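Local coordinates for methanogen homoaconitase large subunit (Methanocaldococcus jannaschii, PDB 4KP2), which forms, with a small subunit, an iron-sulfur hydro-lyase that converts (R)-homocitrate to homoisocitrate through cis-homoaconitate, at residues 54-64 with 95-106. Residues are numbered along the deposited sequence; the frame is centred on the assembly and turned at random.
Sequences DGTTPLAYKAL and MQKLALEFVKRF
One face of the Tyr61 ring lies against Phe102, whose CB sits 3.9 Å from the centroid of the Tyr61 ring in a CH-pi contact, while the edge of the Phe102 ring turns toward the same Tyr61 ring in an offset edge-to-face pair, planes at 65°. This aromatic cluster joins two helices on the five-stranded parallel sheet of the aconitase-family alpha-beta-alpha sandwich: helix 57-64 follows strand 49-53, helix 95-106 comes after strand 77-80, and their axes cross at 56°. Arg105 CG lies over the centre of one face of the Phe106 ring, and at its edge Phe106 CE2 comes 3.5 Å from Tyr61 CE1. Leu64 CD2 meets the Phe102 edge near its plane, 3.8 Å from Phe102 CE1. Tyr61 is a knob in the hole formed by Leu98, Glu101, Phe102 and Phe106; its CG stands anti to the backbone N (chi1 -176°), which carries the long flat ring across the second helix. With an alanine here the ring would be gone, and a gap is likely to open among those four residues, leaving Phe102 CB without its aromatic face. The small Ala99 lets the backbones close in, Pro58 CA to Ala99 CA 5.2 Å; Thr57 CG2 packs 3.8 Å from Ala99 CB, while Thr57 OG1 hydrogen-bonds the carbonyl oxygen of His53. Proline, lacking an N-H, is tolerated in a first helical turn, and Pro58 packs CG 3.6 Å from Met95 CB and CB against Leu98 CB. Asp54, its side chain about 7 Å from that of Cys383, a predicted [4Fe-4S] ligand, has its carboxylate held by the backbone amides of His83 and Asn84 and runs beside Gln96, with Asp54 CB 4.0 Å from Gln96 CG.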
loop_
_atom_site.group_PDB
_atom_site.type_symbol
_atom_site.label_atom_id
_atom_site.label_comp_id
_atom_site.label_asym_id
_atom_site.label_seq_id
_atom_site.Cartn_x
_atom_site.Cartn_y
_atom_site.Cartn_z
ATOM N N ASP A 54 -15.583 6.406 -1.812
ATOM C CA ASP A 54 -14.825 7.443 -2.514
ATOM C C ASP A 54 -15.039 7.448 -4.027
ATOM O O ASP A 54 -14.766 8.444 -4.696
ATOM C CB ASP A 54 -13.331 7.321 -2.200
ATOM C CG ASP A 54 -12.771 5.956 -2.544
ATOM O OD1 ASP A 54 -13.499 4.955 -2.379
ATOM O OD2 ASP A 54 -11.603 5.883 -2.981
ATOM N N GLY A 55 -15.525 6.334 -4.561
ATOM C CA GLY A 55 -15.776 6.224 -5.986
ATOM C C GLY A 55 -17.190 6.613 -6.369
ATOM O O GLY A 55 -17.459 6.939 -7.526
ATOM N N THR A 56 -18.099 6.587 -5.397
ATOM C CA THR A 56 -19.505 6.868 -5.666
ATOM C C THR A 56 -20.053 8.061 -4.881
ATOM O O THR A 56 -21.090 8.619 -5.239
ATOM C CB THR A 56 -20.388 5.632 -5.407
ATOM O OG1 THR A 56 -20.147 5.135 -4.084
ATOM C CG2 THR A 56 -20.075 4.540 -6.417
ATOM N N THR A 57 -19.359 8.448 -3.814
ATOM C CA THR A 57 -19.752 9.627 -3.040
ATOM C C THR A 57 -19.752 10.928 -3.860
ATOM O O THR A 57 -20.728 11.677 -3.814
ATOM C CB THR A 57 -18.907 9.803 -1.750
ATOM O OG1 THR A 57 -19.019 8.632 -0.934
ATOM C CG2 THR A 57 -19.380 11.015 -0.959
ATOM N N PRO A 58 -18.667 11.207 -4.613
ATOM C CA PRO A 58 -18.704 12.438 -5.413
ATOM C C PRO A 58 -19.733 12.354 -6.532
ATOM O O PRO A 58 -20.277 13.376 -6.950
ATOM C CB PRO A 58 -17.297 12.509 -6.015
ATOM C CG PRO A 58 -16.464 11.628 -5.163
ATOM C CD PRO A 58 -17.364 10.529 -4.733
ATOM N N LEU A 59 -19.987 11.142 -7.013
ATOM C CA LEU A 59 -20.975 10.920 -8.058
ATOM C C LEU A 59 -22.386 11.146 -7.527
ATOM O O LEU A 59 -23.250 11.666 -8.233
ATOM C CB LEU A 59 -20.847 9.507 -8.629
ATOM C CG LEU A 59 -19.904 9.296 -9.818
ATOM C CD1 LEU A 59 -18.496 9.785 -9.515
ATOM C CD2 LEU A 59 -19.885 7.829 -10.220
ATOM N N ALA A 60 -22.610 10.756 -6.276
ATOM C CA ALA A 60 -23.913 10.922 -5.642
ATOM C C ALA A 60 -24.106 12.351 -5.151
ATOM O O ALA A 60 -25.226 12.860 -5.122
ATOM C CB ALA A 60 -24.070 9.941 -4.492
ATOM N N TYR A 61 -23.008 12.993 -4.763
ATOM C CA TYR A 61 -23.049 14.370 -4.290
ATOM C C TYR A 61 -23.369 15.318 -5.441
ATOM O O TYR A 61 -24.222 16.197 -5.309
ATOM C CB TYR A 61 -21.715 14.755 -3.648
ATOM C CG TYR A 61 -21.697 16.138 -3.030
ATOM C CD1 TYR A 61 -22.862 16.721 -2.544
ATOM C CD2 TYR A 61 -20.516 16.863 -2.943
ATOM C CE1 TYR A 61 -22.848 17.983 -1.983
ATOM C CE2 TYR A 61 -20.493 18.128 -2.384
ATOM C CZ TYR A 61 -21.662 18.682 -1.905
ATOM O OH TYR A 61 -21.645 19.940 -1.347
ATOM N N LYS A 62 -22.679 15.137 -6.563
ATOM C CA LYS A 62 -22.893 15.962 -7.745
ATOM C C LYS A 62 -24.334 15.824 -8.228
ATOM O O LYS A 62 -24.941 16.790 -8.691
ATOM C CB LYS A 62 -21.924 15.557 -8.856
ATOM C CG LYS A 62 -21.229 16.722 -9.551
ATOM C CD LYS A 62 -22.221 17.626 -10.264
ATOM C CE LYS A 62 -21.507 18.684 -11.088
ATOM N NZ LYS A 62 -20.571 19.493 -10.259
ATOM N N ALA A 63 -24.877 14.617 -8.108
ATOM C CA ALA A 63 -26.262 14.361 -8.475
ATOM C C ALA A 63 -27.213 14.990 -7.462
ATOM O O ALA A 63 -28.332 15.376 -7.801
ATOM C CB ALA A 63 -26.513 12.868 -8.585
ATOM N N LEU A 64 -26.757 15.091 -6.217
ATOM C CA LEU A 64 -27.560 15.664 -5.145
ATOM C C LEU A 64 -27.648 17.182 -5.278
ATOM O O LEU A 64 -28.628 17.797 -4.858
ATOM C CB LEU A 64 -26.967 15.288 -3.785
ATOM C CG LEU A 64 -27.697 15.773 -2.532
ATOM C CD1 LEU A 64 -29.104 15.200 -2.477
ATOM C CD2 LEU A 64 -26.915 15.403 -1.282
ATOM N N MET A 95 -11.803 13.537 -6.523
ATOM C CA MET A 95 -13.038 12.928 -6.045
ATOM C C MET A 95 -13.098 12.914 -4.521
ATOM O O MET A 95 -14.107 13.302 -3.931
ATOM C CB MET A 95 -13.197 11.509 -6.598
ATOM C CG MET A 95 -13.657 11.458 -8.048
ATOM S SD MET A 95 -14.172 9.807 -8.560
ATOM C CE MET A 95 -12.670 8.875 -8.275
ATOM N N GLN A 96 -12.015 12.477 -3.889
ATOM C CA GLN A 96 -11.958 12.420 -2.433
ATOM C C GLN A 96 -12.071 13.808 -1.813
ATOM O O GLN A 96 -12.599 13.960 -0.712
ATOM C CB GLN A 96 -10.678 11.726 -1.964
ATOM C CG GLN A 96 -10.606 10.252 -2.323
ATOM C CD GLN A 96 -9.402 9.563 -1.714
ATOM O OE1 GLN A 96 -8.712 10.127 -0.866
ATOM N NE2 GLN A 96 -9.143 8.334 -2.146
ATOM N N LYS A 97 -11.582 14.817 -2.527
ATOM C CA LYS A 97 -11.693 16.192 -2.058
ATOM C C LYS A 97 -13.145 16.653 -2.136
ATOM O O LYS A 97 -13.607 17.421 -1.292
ATOM C CB LYS A 97 -10.795 17.123 -2.873
ATOM C CG LYS A 97 -10.611 18.495 -2.244
ATOM C CD LYS A 97 -9.720 19.391 -3.087
ATOM C CE LYS A 97 -10.401 19.788 -4.386
ATOM N NZ LYS A 97 -9.582 20.756 -5.165
ATOM N N LEU A 98 -13.857 16.173 -3.150
ATOM C CA LEU A 98 -15.272 16.486 -3.311
ATOM C C LEU A 98 -16.102 15.762 -2.261
ATOM O O LEU A 98 -17.096 16.291 -1.766
ATOM C CB LEU A 98 -15.749 16.096 -4.710
ATOM C CG LEU A 98 -16.123 17.248 -5.642
ATOM C CD1 LEU A 98 -16.666 16.712 -6.956
ATOM C CD2 LEU A 98 -17.135 18.161 -4.972
ATOM N N ALA A 99 -15.687 14.544 -1.929
ATOM C CA ALA A 99 -16.371 13.755 -0.914
ATOM C C ALA A 99 -16.195 14.388 0.460
ATOM O O ALA A 99 -17.072 14.289 1.316
ATOM C CB ALA A 99 -15.854 12.328 -0.915
ATOM N N LEU A 100 -15.053 15.037 0.665
ATOM C CA LEU A 100 -14.789 15.739 1.913
ATOM C C LEU A 100 -15.700 16.953 2.058
ATOM O O LEU A 100 -16.071 17.327 3.169
ATOM C CB LEU A 100 -13.320 16.162 2.001
ATOM C CG LEU A 100 -12.312 15.056 2.313
ATOM C CD1 LEU A 100 -10.895 15.606 2.309
ATOM C CD2 LEU A 100 -12.634 14.417 3.651
ATOM N N GLU A 101 -16.056 17.563 0.931
ATOM C CA GLU A 101 -16.986 18.686 0.934
ATOM C C GLU A 101 -18.351 18.228 1.425
ATOM O O GLU A 101 -18.966 18.873 2.274
ATOM C CB GLU A 101 -17.123 19.284 -0.467
ATOM C CG GLU A 101 -15.840 19.863 -1.031
ATOM C CD GLU A 101 -16.055 20.547 -2.368
ATOM O OE1 GLU A 101 -17.223 20.827 -2.713
ATOM O OE2 GLU A 101 -15.058 20.804 -3.074
ATOM N N PHE A 102 -18.809 17.104 0.882
ATOM C CA PHE A 102 -20.091 16.514 1.247
ATOM C C PHE A 102 -20.172 16.244 2.746
ATOM O O PHE A 102 -21.161 16.586 3.396
ATOM C CB PHE A 102 -20.308 15.217 0.464
ATOM C CG PHE A 102 -21.540 14.460 0.866
ATOM C CD1 PHE A 102 -22.781 14.820 0.369
ATOM C CD2 PHE A 102 -21.457 13.383 1.733
ATOM C CE1 PHE A 102 -23.916 14.127 0.733
ATOM C CE2 PHE A 102 -22.590 12.684 2.103
ATOM C CZ PHE A 102 -23.821 13.056 1.601
ATOM N N VAL A 103 -19.124 15.632 3.285
ATOM C CA VAL A 103 -19.061 15.312 4.706
ATOM C C VAL A 103 -19.005 16.581 5.552
ATOM O O VAL A 103 -19.676 16.685 6.579
ATOM C CB VAL A 103 -17.840 14.427 5.026
ATOM C CG1 VAL A 103 -17.740 14.171 6.522
ATOM C CG2 VAL A 103 -17.926 13.117 4.264
ATOM N N LYS A 104 -18.207 17.546 5.107
ATOM C CA LYS A 104 -18.043 18.800 5.831
ATOM C C LYS A 104 -19.327 19.623 5.802
ATOM O O LYS A 104 -19.724 20.210 6.809
ATOM C CB LYS A 104 -16.897 19.612 5.230
ATOM C CG LYS A 104 -16.284 20.620 6.184
ATOM C CD LYS A 104 -15.492 19.935 7.292
ATOM C CE LYS A 104 -14.114 19.481 6.817
ATOM N NZ LYS A 104 -14.141 18.241 5.988
ATOM N N ARG A 105 -19.972 19.657 4.640
ATOM C CA ARG A 105 -21.189 20.441 4.454
ATOM C C ARG A 105 -22.360 19.913 5.277
ATOM O O ARG A 105 -22.967 20.652 6.052
ATOM C CB ARG A 105 -21.576 20.485 2.973
ATOM C CG ARG A 105 -22.975 21.017 2.707
ATOM C CD ARG A 105 -23.105 22.470 3.132
ATOM N NE ARG A 105 -24.495 22.916 3.129
ATOM C CZ ARG A 105 -25.322 22.783 4.160
ATOM N NH1 ARG A 105 -24.901 22.215 5.283
ATOM N NH2 ARG A 105 -26.573 23.216 4.073
ATOM N N PHE A 106 -22.672 18.634 5.105
ATOM C CA PHE A 106 -23.856 18.052 5.726
ATOM C C PHE A 106 -23.576 17.440 7.096
ATOM O O PHE A 106 -24.461 16.841 7.707
ATOM C CB PHE A 106 -24.489 17.017 4.795
ATOM C CG PHE A 106 -24.896 17.576 3.461
ATOM C CD1 PHE A 106 -26.088 18.265 3.320
ATOM C CD2 PHE A 106 -24.085 17.415 2.350
ATOM C CE1 PHE A 106 -26.465 18.781 2.094
ATOM C CE2 PHE A 106 -24.457 17.928 1.122
ATOM C CZ PHE A 106 -25.649 18.613 0.995
#